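Local coordinates for protein Alpha/beta hydrolase (Novosphingobium aromaticivorans, PDB 3BWX) that is an alpha/beta-hydrolase-fold protein that binds calcium ions in the crystal and is probably a hydrolase, at residues R8-S13 with L91-I96. The protein carries 1 engineered substitution. Numbering follows the deposited sequence.
Sequences RYWTSS and LAQEGI. With EDO (1,2-ethanediol), chain I; EDO (1,2-ethanediol), chain M.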
loop_
_atom_site.group_PDB
_atom_site.type_symbol
_atom_site.label_atom_id
_atom_site.label_comp_id
_atom_site.label_asym_id
_atom_site.label_seq_id
_atom_site.Cartn_x
_atom_site.Cartn_y
_atom_site.Cartn_z
ATOM N N ARG A 8 -8.744 1.611 -15.447
ATOM C CA ARG A 8 -9.911 2.473 -15.140
ATOM C C ARG A 8 -9.424 3.750 -14.473
ATOM O O ARG A 8 -8.272 3.847 -14.053
ATOM C CB ARG A 8 -10.908 1.744 -14.269
ATOM C CG ARG A 8 -11.470 0.475 -14.868
ATOM C CD ARG A 8 -12.572 0.744 -15.794
ATOM N NE ARG A 8 -13.115 -0.471 -16.410
ATOM C CZ ARG A 8 -12.943 -0.858 -17.676
ATOM N NH1 ARG A 8 -12.197 -0.162 -18.514
ATOM N NH2 ARG A 8 -13.504 -1.988 -18.093
ATOM N N TYR A 9 -10.316 4.751 -14.474
ATOM C CA TYR A 9 -9.999 6.112 -14.036
ATOM C C TYR A 9 -11.120 6.682 -13.202
ATOM O O TYR A 9 -12.285 6.305 -13.372
ATOM C CB TYR A 9 -9.661 7.046 -15.229
ATOM C CG TYR A 9 -8.578 6.386 -16.026
ATOM C CD1 TYR A 9 -7.231 6.588 -15.710
ATOM C CD2 TYR A 9 -8.893 5.403 -16.967
ATOM C CE1 TYR A 9 -6.234 5.894 -16.404
ATOM C CE2 TYR A 9 -7.894 4.673 -17.635
ATOM C CZ TYR A 9 -6.577 4.925 -17.325
ATOM O OH TYR A 9 -5.569 4.218 -17.895
ATOM N N TRP A 10 -10.758 7.644 -12.367
ATOM C CA TRP A 10 -11.766 8.463 -11.658
ATOM C C TRP A 10 -11.178 9.840 -11.567
ATOM O O TRP A 10 -10.002 10.018 -11.827
ATOM C CB TRP A 10 -12.147 7.899 -10.281
ATOM C CG TRP A 10 -11.274 8.205 -9.078
ATOM C CD1 TRP A 10 -11.522 9.112 -8.115
ATOM C CD2 TRP A 10 -10.089 7.515 -8.676
ATOM N NE1 TRP A 10 -10.593 9.030 -7.129
ATOM C CE2 TRP A 10 -9.633 8.118 -7.490
ATOM C CE3 TRP A 10 -9.302 6.552 -9.282
ATOM C CZ2 TRP A 10 -8.507 7.687 -6.830
ATOM C CZ3 TRP A 10 -8.187 6.133 -8.643
ATOM C CH2 TRP A 10 -7.770 6.706 -7.444
ATOM N N THR A 11 -12.004 10.826 -11.253
ATOM C CA THR A 11 -11.563 12.205 -11.185
ATOM C C THR A 11 -11.540 12.779 -9.732
ATOM O O THR A 11 -12.530 12.697 -9.023
ATOM C CB THR A 11 -12.490 13.103 -12.065
ATOM O OG1 THR A 11 -12.520 12.576 -13.378
ATOM C CG2 THR A 11 -11.972 14.527 -12.102
ATOM N N SER A 12 -10.444 13.417 -9.362
ATOM C CA SER A 12 -10.367 14.063 -8.048
ATOM C C SER A 12 -11.188 15.359 -8.087
ATOM O O SER A 12 -11.443 15.910 -9.163
ATOM C CB SER A 12 -8.920 14.348 -7.672
ATOM O OG SER A 12 -8.413 15.407 -8.439
ATOM N N SER A 13 -11.582 15.867 -6.913
ATOM C CA SER A 13 -12.291 17.154 -6.856
ATOM C C SER A 13 -11.594 18.243 -7.603
ATOM O O SER A 13 -12.269 19.060 -8.217
ATOM C CB SER A 13 -12.522 17.587 -5.402
ATOM O OG SER A 13 -11.319 17.785 -4.698
ATOM N N LEU A 91 -14.691 5.828 -4.306
ATOM C CA LEU A 91 -15.785 4.995 -3.790
ATOM C C LEU A 91 -17.143 5.541 -4.221
ATOM O O LEU A 91 -18.029 4.752 -4.606
ATOM C CB LEU A 91 -15.698 4.853 -2.273
ATOM C CG LEU A 91 -14.469 4.135 -1.760
ATOM C CD1 LEU A 91 -14.300 4.353 -0.224
ATOM C CD2 LEU A 91 -14.478 2.619 -2.097
ATOM N N ALA A 92 -17.308 6.871 -4.156
ATOM C CA ALA A 92 -18.540 7.541 -4.577
ATOM C C ALA A 92 -18.794 7.315 -6.055
ATOM O O ALA A 92 -19.902 6.936 -6.500
ATOM C CB ALA A 92 -18.446 9.045 -4.306
ATOM N N GLN A 93 -17.762 7.534 -6.843
ATOM C CA GLN A 93 -17.903 7.475 -8.297
ATOM C C GLN A 93 -18.194 6.077 -8.819
ATOM O O GLN A 93 -18.876 5.916 -9.845
ATOM C CB GLN A 93 -16.667 8.113 -8.933
ATOM C CG GLN A 93 -16.708 9.706 -8.785
ATOM C CD GLN A 93 -15.398 10.395 -9.167
ATOM O OE1 GLN A 93 -14.778 10.051 -10.179
ATOM N NE2 GLN A 93 -14.990 11.390 -8.388
ATOM N N GLU A 94 -17.681 5.068 -8.103
ATOM C CA GLU A 94 -17.902 3.661 -8.460
ATOM C C GLU A 94 -19.085 3.015 -7.763
ATOM O O GLU A 94 -19.402 1.854 -8.060
ATOM C CB GLU A 94 -16.627 2.867 -8.188
ATOM C CG GLU A 94 -15.465 3.211 -9.105
ATOM C CD GLU A 94 -15.802 2.897 -10.585
ATOM O OE1 GLU A 94 -16.182 1.739 -10.877
ATOM O OE2 GLU A 94 -15.679 3.782 -11.421
ATOM N N GLY A 95 -19.721 3.744 -6.854
ATOM C CA GLY A 95 -20.903 3.241 -6.180
ATOM C C GLY A 95 -20.639 2.135 -5.186
ATOM O O GLY A 95 -21.468 1.248 -4.960
ATOM N N ILE A 96 -19.466 2.157 -4.603
ATOM C CA ILE A 96 -19.047 1.092 -3.688
ATOM C C ILE A 96 -19.437 1.471 -2.257
ATOM O O ILE A 96 -18.894 2.465 -1.716
ATOM C CB ILE A 96 -17.517 0.862 -3.749
ATOM C CG1 ILE A 96 -17.097 0.408 -5.154
ATOM C CG2 ILE A 96 -17.051 -0.154 -2.675
ATOM C CD1 ILE A 96 -15.605 0.583 -5.491
HETATM C C1 EDO I . -12.525 9.312 -15.196
HETATM O O1 EDO I . -11.897 9.459 -16.436
HETATM C C2 EDO I . -13.883 9.976 -15.287
HETATM O O2 EDO I . -14.156 10.441 -13.982
HETATM C C1 EDO M . -18.376 3.151 1.286
HETATM O O1 EDO M . -18.436 4.230 0.329
HETATM C C2 EDO M . -19.252 3.535 2.482
HETATM O O2 EDO M . -20.578 2.997 2.386
HETATM O O HOH W 1 -14.766 6.199 -12.083
#
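The amide of Gln93 docks on the backbone of Thr11 with both of its polar atoms. Gln93 OE1 accepts a bond from Thr11 N at 3.1 Å on a lone pair, while Gln93 NE2 donates to Thr11 O at 2.9 Å in a nearly straight bond (176°). Thr11 O lies in the plane of the Gln93 amide, and the two bonds, one at each end, hold the flip and rotation of the group. The chain beyond CG is extended (chi2 170°), which carries the amide across from the helix to the strand. On the inner side packing is close: Gln93 OE1 sits 3.4 Å from Trp10 CB, at the edge of the indole and in its plane, with ring and amide planes 63° apart. Strand 6-11 is an outermost strand of the central alpha/beta-hydrolase sheet, paired with strand 17-23, and this pair of bonds ties its outer edge to helix 80-94. Trp10 goes deeper, packing on Ala89 and Leu90 of that helix and bonding through NE1 to Asp86 O. Toward solvent the contact loosens. There a water donates to both Tyr9 O (2.8 Å) and Glu94 OE2 (2.7 Å), bridging residues that do not touch directly, and Thr11 OG1 is hydrogen-bonded to a 1,2-ethanediol, probably from the crystallisation liquor.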